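Local coordinates for uncharacterized conserved protein YndB, AHSA1/START domain (Micromonospora chersina, PDB 6V04) that is of unknown function but has a START/Bet v1-like (SRPBCC) fold and takes part in dynemicin biosynthesis, possibly in the manner of a cyclase/aromatase, at residues Gly61-Ile66 against Ser82-Gly87; Cys90-Thr95 against Val107-Pro112; Gly184-Val189 against Ala264-Ala269; Ala209-Val214 against Ala224-Thr229. All coordinates share one frame; numbering follows the deposited sequence.

Interaction 1 (Gly61-Ile66 against Ser82-Gly87)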
loop_
_atom_site.group_PDB
_atom_site.type_symbol
_atom_site.label_atom_id
_atom_site.label_comp_id
_atom_site.label_asym_id
_atom_site.label_seq_id
_atom_site.Cartn_x
_atom_site.Cartn_y
_atom_site.Cartn_z
ATOM N N GLY A 61 0.179 5.829 -7.245
ATOM C CA GLY A 61 -0.576 4.616 -7.463
ATOM C C GLY A 61 -1.184 4.052 -6.199
ATOM O O GLY A 61 -2.175 3.320 -6.286
ATOM N N ASP A 62 -0.626 4.369 -5.042
ATOM C CA ASP A 62 -1.125 3.849 -3.773
ATOM C C ASP A 62 -2.237 4.736 -3.220
ATOM O O ASP A 62 -2.232 5.964 -3.379
ATOM C CB ASP A 62 -0.001 3.758 -2.739
ATOM C CG ASP A 62 0.966 2.608 -2.991
ATOM O OD1 ASP A 62 0.804 1.836 -3.959
ATOM O OD2 ASP A 62 1.907 2.506 -2.178
ATOM N N PHE A 63 -3.187 4.103 -2.536
ATOM C CA PHE A 63 -4.301 4.819 -1.933
ATOM C C PHE A 63 -4.947 3.886 -0.916
ATOM O O PHE A 63 -4.725 2.675 -0.953
ATOM C CB PHE A 63 -5.326 5.262 -2.970
ATOM C CG PHE A 63 -6.054 4.138 -3.646
ATOM C CD1 PHE A 63 -5.499 3.490 -4.734
ATOM C CD2 PHE A 63 -7.324 3.760 -3.220
ATOM C CE1 PHE A 63 -6.183 2.472 -5.377
ATOM C CE2 PHE A 63 -8.007 2.746 -3.862
ATOM C CZ PHE A 63 -7.434 2.104 -4.944
ATOM N N PHE A 64 -5.754 4.466 -0.020
ATOM C CA PHE A 64 -6.661 3.721 0.852
ATOM C C PHE A 64 -8.072 4.253 0.655
ATOM O O PHE A 64 -8.281 5.475 0.587
ATOM C CB PHE A 64 -6.352 3.870 2.354
ATOM C CG PHE A 64 -5.078 3.239 2.822
ATOM C CD1 PHE A 64 -3.901 3.957 2.804
ATOM C CD2 PHE A 64 -5.075 1.962 3.382
ATOM C CE1 PHE A 64 -2.731 3.413 3.264
ATOM C CE2 PHE A 64 -3.906 1.415 3.854
ATOM C CZ PHE A 64 -2.733 2.136 3.807
ATOM N N ASP A 65 -9.041 3.343 0.579
ATOM C CA ASP A 65 -10.445 3.701 0.742
ATOM C C ASP A 65 -10.776 3.726 2.232
ATOM O O ASP A 65 -10.444 2.784 2.952
ATOM C CB ASP A 65 -11.350 2.698 0.026
ATOM C CG ASP A 65 -11.292 2.812 -1.488
ATOM O OD1 ASP A 65 -10.963 3.894 -2.002
ATOM O OD2 ASP A 65 -11.599 1.800 -2.160
ATOM N N ILE A 66 -11.450 4.786 2.689
ATOM C CA ILE A 66 -11.650 5.049 4.113
ATOM C C ILE A 66 -13.139 5.166 4.426
ATOM O O ILE A 66 -13.896 5.811 3.694
ATOM C CB ILE A 66 -10.932 6.344 4.546
ATOM C CG1 ILE A 66 -9.436 6.260 4.228
ATOM C CG2 ILE A 66 -11.176 6.610 6.041
ATOM C CD1 ILE A 66 -8.692 7.569 4.420
ATOM N N SER A 82 -9.004 0.337 3.685
ATOM C CA SER A 82 -8.672 -0.807 2.847
ATOM C C SER A 82 -7.618 -0.366 1.843
ATOM O O SER A 82 -7.890 0.507 1.007
ATOM C CB SER A 82 -9.916 -1.323 2.120
ATOM O OG SER A 82 -9.585 -2.291 1.141
ATOM N N PHE A 83 -6.431 -0.972 1.914
ATOM C CA PHE A 83 -5.334 -0.564 1.034
ATOM C C PHE A 83 -5.627 -0.962 -0.404
ATOM O O PHE A 83 -5.957 -2.112 -0.702
ATOM C CB PHE A 83 -4.017 -1.177 1.495
ATOM C CG PHE A 83 -2.811 -0.659 0.767
ATOM C CD1 PHE A 83 -2.596 0.696 0.630
ATOM C CD2 PHE A 83 -1.874 -1.540 0.270
ATOM C CE1 PHE A 83 -1.474 1.159 -0.041
ATOM C CE2 PHE A 83 -0.762 -1.069 -0.399
ATOM C CZ PHE A 83 -0.554 0.259 -0.521
ATOM N N LEU A 84 -5.477 0.003 -1.303
ATOM C CA LEU A 84 -5.751 -0.158 -2.732
ATOM C C LEU A 84 -7.196 -0.554 -2.994
ATOM O O LEU A 84 -7.530 -1.024 -4.091
ATOM C CB LEU A 84 -4.794 -1.173 -3.379
ATOM C CG LEU A 84 -3.309 -0.922 -3.150
ATOM C CD1 LEU A 84 -2.513 -2.104 -3.711
ATOM C CD2 LEU A 84 -2.869 0.377 -3.770
ATOM N N GLY A 85 -8.073 -0.377 -1.996
ATOM C CA GLY A 85 -9.456 -0.762 -2.123
ATOM C C GLY A 85 -9.720 -2.249 -2.070
ATOM O O GLY A 85 -10.886 -2.649 -2.111
ATOM N N VAL A 86 -8.682 -3.073 -1.964
ATOM C CA VAL A 86 -8.840 -4.520 -1.977
ATOM C C VAL A 86 -8.319 -5.180 -0.716
ATOM O O VAL A 86 -8.687 -6.332 -0.448
ATOM C CB VAL A 86 -8.154 -5.139 -3.214
ATOM C CG1 VAL A 86 -8.686 -4.495 -4.458
ATOM C CG2 VAL A 86 -6.629 -4.998 -3.140
ATOM N N GLY A 87 -7.468 -4.514 0.060
ATOM C CA GLY A 87 -6.917 -5.100 1.260
ATOM C C GLY A 87 -7.941 -5.282 2.359
ATOM O O GLY A 87 -9.026 -4.684 2.359
HETATM O O HOH W 1 -12.909 -0.310 -1.197
#
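F64 and F83 form a non-hydrogen-bonded pair at the open end of the beta hairpin of strands 63-72 and 76-83. D65 and S82 form the next, hydrogen-bonded pair. D65 N reaches S82 O at 3.1 Å, and S82 N reaches D65 O at 2.9 Å. S82 to G85 form a type II turn, with F83 and L84 at its corners. S82 O also accepts the N-H of G85, from the opposite face of its plane to D65 N. L84 N bonds to F63 O at 2.8 Å. The F64 ring lays one face over F83 CD1, 3.5 Å from F64 CZ; the rings meet obliquely, planes 46° apart. F63 CG lies between its backbone N and carbonyl carbon (chi1 66°), laying its ring against the turn. L84 CA sits over a face of that ring, a CH-pi contact 3.8 Å from its centroid. D62 OD2 comes to the edge of the F83 ring, 3.7 Å from F83 CZ. That carboxylate is held by salt bridges to R259 and R148. A water bridges D65 OD2 and G85 O. The arrangement is a strand end running into a beta turn, within the antiparallel sheet of a START/Bet v1-like domain.

Interaction 2 (Cys90-Thr95 against Val107-Pro112)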
loop_
_atom_site.group_PDB
_atom_site.type_symbol
_atom_site.label_atom_id
_atom_site.label_comp_id
_atom_site.label_asym_id
_atom_site.label_seq_id
_atom_site.Cartn_x
_atom_site.Cartn_y
_atom_site.Cartn_z
ATOM N N CYS A 90 -8.791 -2.532 8.040
ATOM C CA CYS A 90 -8.020 -2.219 9.234
ATOM C C CYS A 90 -8.754 -1.175 10.053
ATOM O O CYS A 90 -9.362 -0.259 9.500
ATOM C CB CYS A 90 -6.642 -1.674 8.880
ATOM S SG CYS A 90 -5.732 -2.741 7.796
ATOM N N GLN A 91 -8.716 -1.343 11.374
ATOM C CA GLN A 91 -9.232 -0.362 12.316
ATOM C C GLN A 91 -8.097 0.574 12.698
ATOM O O GLN A 91 -7.100 0.120 13.280
ATOM C CB GLN A 91 -9.766 -1.065 13.560
ATOM C CG GLN A 91 -11.165 -1.646 13.423
ATOM C CD GLN A 91 -12.308 -0.677 13.769
ATOM O OE1 GLN A 91 -13.472 -1.027 13.598
ATOM N NE2 GLN A 91 -11.985 0.526 14.238
ATOM N N VAL A 92 -8.246 1.866 12.389
ATOM C CA VAL A 92 -7.187 2.842 12.610
ATOM C C VAL A 92 -7.685 3.902 13.581
ATOM O O VAL A 92 -8.832 4.355 13.492
ATOM C CB VAL A 92 -6.707 3.476 11.283
ATOM C CG1 VAL A 92 -5.545 4.429 11.519
ATOM C CG2 VAL A 92 -6.287 2.377 10.292
ATOM N N GLY A 93 -6.826 4.286 14.519
ATOM C CA GLY A 93 -7.139 5.390 15.408
ATOM C C GLY A 93 -5.989 6.369 15.499
ATOM O O GLY A 93 -4.832 5.953 15.593
ATOM N N TRP A 94 -6.284 7.670 15.415
ATOM C CA TRP A 94 -5.312 8.731 15.648
ATOM C C TRP A 94 -5.804 9.510 16.855
ATOM O O TRP A 94 -6.859 10.146 16.789
ATOM C CB TRP A 94 -5.183 9.660 14.440
ATOM C CG TRP A 94 -4.601 9.079 13.199
ATOM C CD1 TRP A 94 -4.101 7.822 13.015
ATOM C CD2 TRP A 94 -4.456 9.761 11.947
ATOM N NE1 TRP A 94 -3.648 7.686 11.714
ATOM C CE2 TRP A 94 -3.864 8.860 11.047
ATOM C CE3 TRP A 94 -4.776 11.053 11.503
ATOM C CZ2 TRP A 94 -3.586 9.202 9.726
ATOM C CZ3 TRP A 94 -4.496 11.390 10.191
ATOM C CH2 TRP A 94 -3.906 10.468 9.322
ATOM N N THR A 95 -5.063 9.449 17.959
ATOM C CA THR A 95 -5.508 10.013 19.228
ATOM C C THR A 95 -4.482 11.015 19.729
ATOM O O THR A 95 -3.285 10.710 19.775
ATOM C CB THR A 95 -5.734 8.908 20.262
ATOM O OG1 THR A 95 -6.599 7.913 19.697
ATOM C CG2 THR A 95 -6.342 9.469 21.555
ATOM N N VAL A 107 -1.035 6.366 17.253
ATOM C CA VAL A 107 -1.666 5.682 16.132
ATOM C C VAL A 107 -1.864 4.224 16.503
ATOM O O VAL A 107 -0.906 3.540 16.883
ATOM C CB VAL A 107 -0.828 5.779 14.851
ATOM C CG1 VAL A 107 -1.506 4.979 13.734
ATOM C CG2 VAL A 107 -0.629 7.234 14.446
ATOM N N ASP A 108 -3.105 3.758 16.389
ATOM C CA ASP A 108 -3.466 2.353 16.503
ATOM C C ASP A 108 -3.869 1.828 15.133
ATOM O O ASP A 108 -4.634 2.481 14.423
ATOM C CB ASP A 108 -4.651 2.166 17.448
ATOM C CG ASP A 108 -4.332 2.517 18.878
ATOM O OD1 ASP A 108 -3.405 1.910 19.445
ATOM O OD2 ASP A 108 -5.033 3.390 19.434
ATOM N N ASP A 109 -3.383 0.640 14.770
ATOM C CA ASP A 109 -3.735 0.019 13.490
ATOM C C ASP A 109 -3.853 -1.476 13.736
ATOM O O ASP A 109 -2.843 -2.137 13.990
ATOM C CB ASP A 109 -2.679 0.330 12.417
ATOM C CG ASP A 109 -3.015 -0.245 11.050
ATOM O OD1 ASP A 109 -3.767 -1.236 10.965
ATOM O OD2 ASP A 109 -2.486 0.294 10.031
ATOM N N SER A 110 -5.079 -2.006 13.714
ATOM C CA SER A 110 -5.291 -3.424 13.931
ATOM C C SER A 110 -6.113 -4.028 12.802
ATOM O O SER A 110 -6.866 -3.339 12.103
ATOM C CB SER A 110 -5.969 -3.683 15.288
ATOM O OG SER A 110 -7.170 -2.950 15.400
ATOM N N CYS A 111 -5.908 -5.314 12.602
ATOM C CA CYS A 111 -6.598 -6.066 11.576
ATOM C C CYS A 111 -6.617 -7.534 11.971
ATOM O O CYS A 111 -5.556 -8.158 12.085
ATOM C CB CYS A 111 -5.910 -5.876 10.225
ATOM S SG CYS A 111 -6.707 -6.786 8.875
ATOM N N PRO A 112 -7.789 -8.120 12.208
ATOM C CA PRO A 112 -7.835 -9.514 12.663
ATOM C C PRO A 112 -7.165 -10.447 11.667
ATOM O O PRO A 112 -7.409 -10.369 10.459
ATOM C CB PRO A 112 -9.338 -9.795 12.785
ATOM C CG PRO A 112 -9.974 -8.460 12.928
ATOM C CD PRO A 112 -9.129 -7.518 12.105
HETATM O O HOH W 2 -6.935 -0.089 16.081
HETATM O O HOH W 3 -5.098 6.028 18.649
#
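The W94 indole lies beside V107, both pointing the same way from the hairpin of strands 90-98 and 103-110. V107 comes to the indole obliquely, its CG2 3.8 Å from W94 CD1. F79 and F41 make edge-to-face pairs with W94. The ring of W126, from helix 116-139, meets W94 nearly at a right angle. The other flat group on this side is the D109 carboxylate. Its OD1 is 3.6 Å from C90 CB. The D109 side chain runs anti to the backbone N (chi1 -178°), which carries it toward its outside partners. OD1 forms a salt bridge with R114, in the loop before helix 116-139, and OD2 accepts a hydrogen bond from W126 NE1 of that helix.

The strands run antiparallel, 174° apart. Q91 pairs with S110 and G93 with D108, each through two N-H to O bonds. G93 N to D108 O is 2.8 Å, and S110 N to Q91 O is 3.0 Å. CA-H groups of V92 and V107 also point at carbonyl oxygens of D108 and G93. At the strand end C90 SG meets C111 CB at 4.0 Å. The two sulfurs are 4.3 Å apart, too far for a disulfide.

Water serves the face of Q91, D108 and S110. One molecule links Q91 O to S110 OG. Another accepts from T95 OG1 and donates to D108 OD2. D108 OD1 accepts from W13 NE1. The chemistry is therefore divided. One face is mostly aromatic and apolar, and its buried carboxylate has partners for both oxygens. The other is polar and partly bridged by water.

Interaction 3 (Gly184-Val189 against Ala264-Ala269)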
loop_
_atom_site.group_PDB
_atom_site.type_symbol
_atom_site.label_atom_id
_atom_site.label_comp_id
_atom_site.label_asym_id
_atom_site.label_seq_id
_atom_site.Cartn_x
_atom_site.Cartn_y
_atom_site.Cartn_z
ATOM N N GLY A 184 6.492 -15.601 -20.444
ATOM C CA GLY A 184 7.590 -14.842 -21.014
ATOM C C GLY A 184 7.313 -13.357 -21.169
ATOM O O GLY A 184 8.240 -12.588 -21.416
ATOM N N TRP A 185 6.052 -12.942 -21.020
ATOM C CA TRP A 185 5.672 -11.536 -21.087
ATOM C C TRP A 185 4.799 -11.142 -19.907
ATOM O O TRP A 185 3.959 -11.920 -19.458
ATOM C CB TRP A 185 4.880 -11.210 -22.363
ATOM C CG TRP A 185 5.499 -11.605 -23.658
ATOM C CD1 TRP A 185 5.047 -12.554 -24.517
ATOM C CD2 TRP A 185 6.669 -11.047 -24.251
ATOM N NE1 TRP A 185 5.858 -12.620 -25.620
ATOM C CE2 TRP A 185 6.870 -11.710 -25.475
ATOM C CE3 TRP A 185 7.571 -10.053 -23.866
ATOM C CZ2 TRP A 185 7.929 -11.403 -26.328
ATOM C CZ3 TRP A 185 8.627 -9.752 -24.721
ATOM C CH2 TRP A 185 8.800 -10.435 -25.921
ATOM N N PHE A 186 4.982 -9.906 -19.448
ATOM C CA PHE A 186 4.140 -9.251 -18.455
ATOM C C PHE A 186 3.623 -7.968 -19.088
ATOM O O PHE A 186 4.411 -7.201 -19.648
ATOM C CB PHE A 186 4.960 -8.960 -17.192
ATOM C CG PHE A 186 4.163 -8.461 -16.025
ATOM C CD1 PHE A 186 3.816 -7.122 -15.921
ATOM C CD2 PHE A 186 3.813 -9.323 -14.988
ATOM C CE1 PHE A 186 3.117 -6.643 -14.843
ATOM C CE2 PHE A 186 3.104 -8.851 -13.899
ATOM C CZ PHE A 186 2.765 -7.513 -13.820
ATOM N N PHE A 187 2.313 -7.736 -19.019
ATOM C CA PHE A 187 1.677 -6.628 -19.729
ATOM C C PHE A 187 1.126 -5.577 -18.778
ATOM O O PHE A 187 0.481 -5.903 -17.773
ATOM C CB PHE A 187 0.539 -7.134 -20.603
ATOM C CG PHE A 187 0.980 -8.080 -21.667
ATOM C CD1 PHE A 187 1.629 -7.617 -22.796
ATOM C CD2 PHE A 187 0.761 -9.432 -21.537
ATOM C CE1 PHE A 187 2.043 -8.490 -23.791
ATOM C CE2 PHE A 187 1.181 -10.313 -22.520
ATOM C CZ PHE A 187 1.812 -9.836 -23.655
ATOM N N VAL A 188 1.374 -4.313 -19.115
ATOM C CA VAL A 188 0.805 -3.155 -18.437
ATOM C C VAL A 188 -0.047 -2.444 -19.476
ATOM O O VAL A 188 0.479 -1.739 -20.351
ATOM C CB VAL A 188 1.879 -2.226 -17.863
ATOM C CG1 VAL A 188 1.253 -1.005 -17.227
ATOM C CG2 VAL A 188 2.723 -2.981 -16.832
ATOM N N VAL A 189 -1.356 -2.619 -19.388
ATOM C CA VAL A 189 -2.283 -2.181 -20.425
ATOM C C VAL A 189 -2.977 -0.916 -19.928
ATOM O O VAL A 189 -3.886 -0.970 -19.093
ATOM C CB VAL A 189 -3.280 -3.289 -20.783
ATOM C CG1 VAL A 189 -4.211 -2.831 -21.903
ATOM C CG2 VAL A 189 -2.546 -4.563 -21.172
ATOM N N ALA A 264 -0.917 0.200 -10.427
ATOM C CA ALA A 264 -2.291 0.073 -10.891
ATOM C C ALA A 264 -2.529 -1.308 -11.480
ATOM O O ALA A 264 -3.623 -1.874 -11.342
ATOM C CB ALA A 264 -2.579 1.157 -11.923
ATOM N N THR A 265 -1.518 -1.861 -12.151
ATOM C CA THR A 265 -1.643 -3.199 -12.721
ATOM C C THR A 265 -1.805 -4.235 -11.621
ATOM O O THR A 265 -2.659 -5.126 -11.713
ATOM C CB THR A 265 -0.427 -3.508 -13.586
ATOM O OG1 THR A 265 -0.433 -2.620 -14.708
ATOM C CG2 THR A 265 -0.453 -4.923 -14.117
ATOM N N TRP A 266 -0.991 -4.140 -10.565
ATOM C CA TRP A 266 -1.105 -5.097 -9.472
ATOM C C TRP A 266 -2.423 -4.935 -8.729
ATOM O O TRP A 266 -3.016 -5.932 -8.302
ATOM C CB TRP A 266 0.078 -4.961 -8.516
ATOM C CG TRP A 266 1.294 -5.655 -9.039
ATOM C CD1 TRP A 266 2.454 -5.077 -9.489
ATOM C CD2 TRP A 266 1.465 -7.074 -9.209
ATOM N NE1 TRP A 266 3.326 -6.045 -9.903
ATOM C CE2 TRP A 266 2.744 -7.278 -9.750
ATOM C CE3 TRP A 266 0.655 -8.185 -8.949
ATOM C CZ2 TRP A 266 3.237 -8.540 -10.042
ATOM C CZ3 TRP A 266 1.150 -9.446 -9.225
ATOM C CH2 TRP A 266 2.429 -9.620 -9.754
ATOM N N THR A 267 -2.914 -3.701 -8.589
ATOM C CA THR A 267 -4.225 -3.491 -7.984
ATOM C C THR A 267 -5.299 -4.236 -8.768
ATOM O O THR A 267 -6.145 -4.924 -8.185
ATOM C CB THR A 267 -4.530 -1.996 -7.913
ATOM O OG1 THR A 267 -3.539 -1.341 -7.105
ATOM C CG2 THR A 267 -5.897 -1.741 -7.327
ATOM N N ALA A 268 -5.252 -4.145 -10.095
ATOM C CA ALA A 268 -6.215 -4.849 -10.937
ATOM C C ALA A 268 -6.059 -6.361 -10.816
ATOM O O ALA A 268 -7.053 -7.103 -10.831
ATOM C CB ALA A 268 -6.035 -4.410 -12.380
ATOM N N ALA A 269 -4.823 -6.839 -10.719
ATOM C CA ALA A 269 -4.588 -8.276 -10.616
ATOM C C ALA A 269 -5.136 -8.830 -9.310
ATOM O O ALA A 269 -5.766 -9.891 -9.302
ATOM C CB ALA A 269 -3.101 -8.577 -10.740
#
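F186 meets T265 and W266 where helix 252-277 crosses strand 183-187 of the second antiparallel sheet. This is the helix-on-sheet packing of a helix-grip fold, as in START/Bet v1-like proteins. The two short segments run 96° apart, with axes 11.2 Å from each other at the closest.

The CB of F186 points toward the helix. CG continues anti to the backbone N (chi1 -172°), which points the ring at the helix. Contact with the helix starts at the far ring atoms. CE1 lies 4.0 Å from T265 CG2. At the other edge position, CE2 lies 3.9 Å from W266 CZ2. CZ, the tip, sits over one face of the indole, offset toward its rim. It is also close to W266 CE2, at 4.1 Å. The phenyl ring and the six-membered ring of the indole are turned by 41°, with centroids 5.7 Å apart. F212 of the same sheet also packs on the F186 ring.

The helix side is held by its own bonds. W266 NE1 is hydrogen-bonded to H242 ND1, which helps to set the turn of the indole. T265 OG1 bonds to R261 O, one turn back in the helix, so this hydroxyl has a partner within the helix. The strand is irregular just before F186. G184 and W185 both face A177, a classic beta bulge. The T265 methyl CG2 also touches the backbone of F187 at its O. Beyond the strand V188 packs on the same threonine, its CG1 3.4 Å from T265 OG1.

Interaction 4 (Ala209-Val214 against Ala224-Thr229)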
loop_
_atom_site.group_PDB
_atom_site.type_symbol
_atom_site.label_atom_id
_atom_site.label_comp_id
_atom_site.label_asym_id
_atom_site.label_seq_id
_atom_site.Cartn_x
_atom_site.Cartn_y
_atom_site.Cartn_z
ATOM N N ALA A 209 4.382 -19.998 -3.280
ATOM C CA ALA A 209 5.104 -18.782 -3.610
ATOM C C ALA A 209 5.460 -18.787 -5.084
ATOM O O ALA A 209 5.630 -19.846 -5.691
ATOM C CB ALA A 209 6.370 -18.640 -2.761
ATOM N N LEU A 210 5.577 -17.588 -5.639
ATOM C CA LEU A 210 5.914 -17.378 -7.041
ATOM C C LEU A 210 6.898 -16.228 -7.105
ATOM O O LEU A 210 6.641 -15.171 -6.525
ATOM C CB LEU A 210 4.657 -17.057 -7.857
ATOM C CG LEU A 210 4.864 -16.459 -9.251
ATOM C CD1 LEU A 210 5.563 -17.456 -10.156
ATOM C CD2 LEU A 210 3.528 -16.045 -9.820
ATOM N N THR A 211 8.023 -16.424 -7.788
ATOM C CA THR A 211 8.946 -15.327 -8.021
ATOM C C THR A 211 9.241 -15.233 -9.507
ATOM O O THR A 211 9.228 -16.230 -10.237
ATOM C CB THR A 211 10.254 -15.477 -7.234
ATOM O OG1 THR A 211 10.933 -16.680 -7.598
ATOM C CG2 THR A 211 9.967 -15.526 -5.749
ATOM N N PHE A 212 9.482 -14.008 -9.951
ATOM C CA PHE A 212 9.938 -13.777 -11.315
ATOM C C PHE A 212 10.499 -12.369 -11.388
ATOM O O PHE A 212 10.326 -11.556 -10.478
ATOM C CB PHE A 212 8.823 -14.002 -12.363
ATOM C CG PHE A 212 7.592 -13.163 -12.158
ATOM C CD1 PHE A 212 7.481 -11.913 -12.734
ATOM C CD2 PHE A 212 6.521 -13.638 -11.418
ATOM C CE1 PHE A 212 6.346 -11.150 -12.551
ATOM C CE2 PHE A 212 5.393 -12.879 -11.222
ATOM C CZ PHE A 212 5.293 -11.630 -11.798
ATOM N N ALA A 213 11.170 -12.091 -12.499
ATOM C CA ALA A 213 11.775 -10.798 -12.751
ATOM C C ALA A 213 11.090 -10.183 -13.955
ATOM O O ALA A 213 10.656 -10.896 -14.861
ATOM C CB ALA A 213 13.270 -10.930 -13.011
ATOM N N VAL A 214 10.949 -8.863 -13.933
ATOM C CA VAL A 214 10.439 -8.124 -15.088
ATOM C C VAL A 214 11.508 -7.142 -15.544
ATOM O O VAL A 214 11.940 -6.269 -14.776
ATOM C CB VAL A 214 9.119 -7.411 -14.770
ATOM C CG1 VAL A 214 8.612 -6.684 -16.012
ATOM C CG2 VAL A 214 8.083 -8.403 -14.284
ATOM N N ALA A 224 12.086 -7.173 -9.450
ATOM C CA ALA A 224 11.919 -8.480 -8.824
ATOM C C ALA A 224 10.541 -8.562 -8.194
ATOM O O ALA A 224 10.152 -7.676 -7.425
ATOM C CB ALA A 224 12.995 -8.725 -7.768
ATOM N N CYS A 225 9.822 -9.637 -8.490
ATOM C CA CYS A 225 8.457 -9.806 -8.021
ATOM C C CYS A 225 8.347 -11.077 -7.201
ATOM O O CYS A 225 8.827 -12.138 -7.616
ATOM C CB CYS A 225 7.485 -9.857 -9.188
ATOM S SG CYS A 225 5.807 -10.044 -8.636
ATOM N N GLN A 226 7.682 -10.959 -6.058
ATOM C CA GLN A 226 7.420 -12.076 -5.163
ATOM C C GLN A 226 5.936 -12.074 -4.846
ATOM O O GLN A 226 5.404 -11.058 -4.388
ATOM C CB GLN A 226 8.247 -11.957 -3.884
ATOM C CG GLN A 226 9.743 -11.960 -4.105
ATOM C CD GLN A 226 10.429 -10.757 -3.489
ATOM O OE1 GLN A 226 10.031 -10.275 -2.427
ATOM N NE2 GLN A 226 11.460 -10.254 -4.161
ATOM N N VAL A 227 5.275 -13.198 -5.087
ATOM C CA VAL A 227 3.866 -13.402 -4.775
ATOM C C VAL A 227 3.782 -14.590 -3.820
ATOM O O VAL A 227 4.442 -15.612 -4.036
ATOM C CB VAL A 227 3.048 -13.675 -6.050
ATOM C CG1 VAL A 227 1.570 -13.870 -5.722
ATOM C CG2 VAL A 227 3.224 -12.548 -7.046
ATOM N N ARG A 228 2.992 -14.456 -2.766
ATOM C CA ARG A 228 2.888 -15.515 -1.776
ATOM C C ARG A 228 1.453 -15.621 -1.300
ATOM O O ARG A 228 0.692 -14.657 -1.357
ATOM C CB ARG A 228 3.821 -15.255 -0.587
ATOM C CG ARG A 228 5.211 -14.806 -0.996
ATOM C CD ARG A 228 6.273 -15.144 0.037
ATOM N NE ARG A 228 7.487 -14.357 -0.174
ATOM C CZ ARG A 228 8.303 -14.489 -1.218
ATOM N NH1 ARG A 228 8.044 -15.375 -2.173
ATOM N NH2 ARG A 228 9.381 -13.721 -1.315
ATOM N N THR A 229 1.092 -16.805 -0.821
ATOM C CA THR A 229 -0.172 -16.995 -0.130
ATOM C C THR A 229 0.107 -17.515 1.273
ATOM O O THR A 229 0.991 -18.349 1.478
ATOM C CB THR A 229 -1.091 -17.955 -0.895
ATOM O OG1 THR A 229 -0.375 -19.149 -1.230
ATOM C CG2 THR A 229 -1.615 -17.303 -2.143
#
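F212 and C225 form the tight end of an antiparallel hairpin, strands 209-214 and 223-230. They are a hydrogen-bonded pair, with C225 N to F212 O at 2.8 Å. The F212 ring is folded back over its own backbone (chi1 57°), which turns it toward C225. C225 CB lies over one ring face, a CH-pi contact 3.9 Å from the centroid. In the conformer described, one of two, C225 SG adds an oblique sulfur-aromatic contact, 3.6 Å from F212 CZ. L210 and V227 share this face and meet at their CB atoms. L210 N to V227 O and V227 N to L210 O are both 2.8 Å. W266 of helix 252-277 covers F212, C225 and V227, so this side is buried.

The other face, with A209, T211, Q226 and R228, is looser and more open to solvent. T211 CG2 touches Q226 CG at 3.9 Å. R228 is extended from CG to NE, and its guanidinium ends beside strand 209-214. The group meets two methyl groups at its edge, near its plane. R228 NH1 is 4.1 Å from T211 CG2 and 3.7 Å from A209 CB.

How the interactions relate
Interactions 1 and 2 lie in the first seven-stranded sheet, with centres 15 Å apart. Strands 76-83 and 90-98 are neighbours and follow each other in the chain. Interaction 4 lies in the second sheet, which has the same strand order, and interaction 3 packs helix 252-277 against it. Their centres are 13 Å apart, and W266 and F186 touch C225 and F212. The hairpin of interaction 4 falls between the segments of interaction 3 in sequence. The centres of interactions 2 and 3 are about 31 Å apart, on opposite sides of the chain's centre. Interaction 1 sits between them. Its L84 packs on T267, so helix 252-277 also touches the turn at the end of strand 76-83.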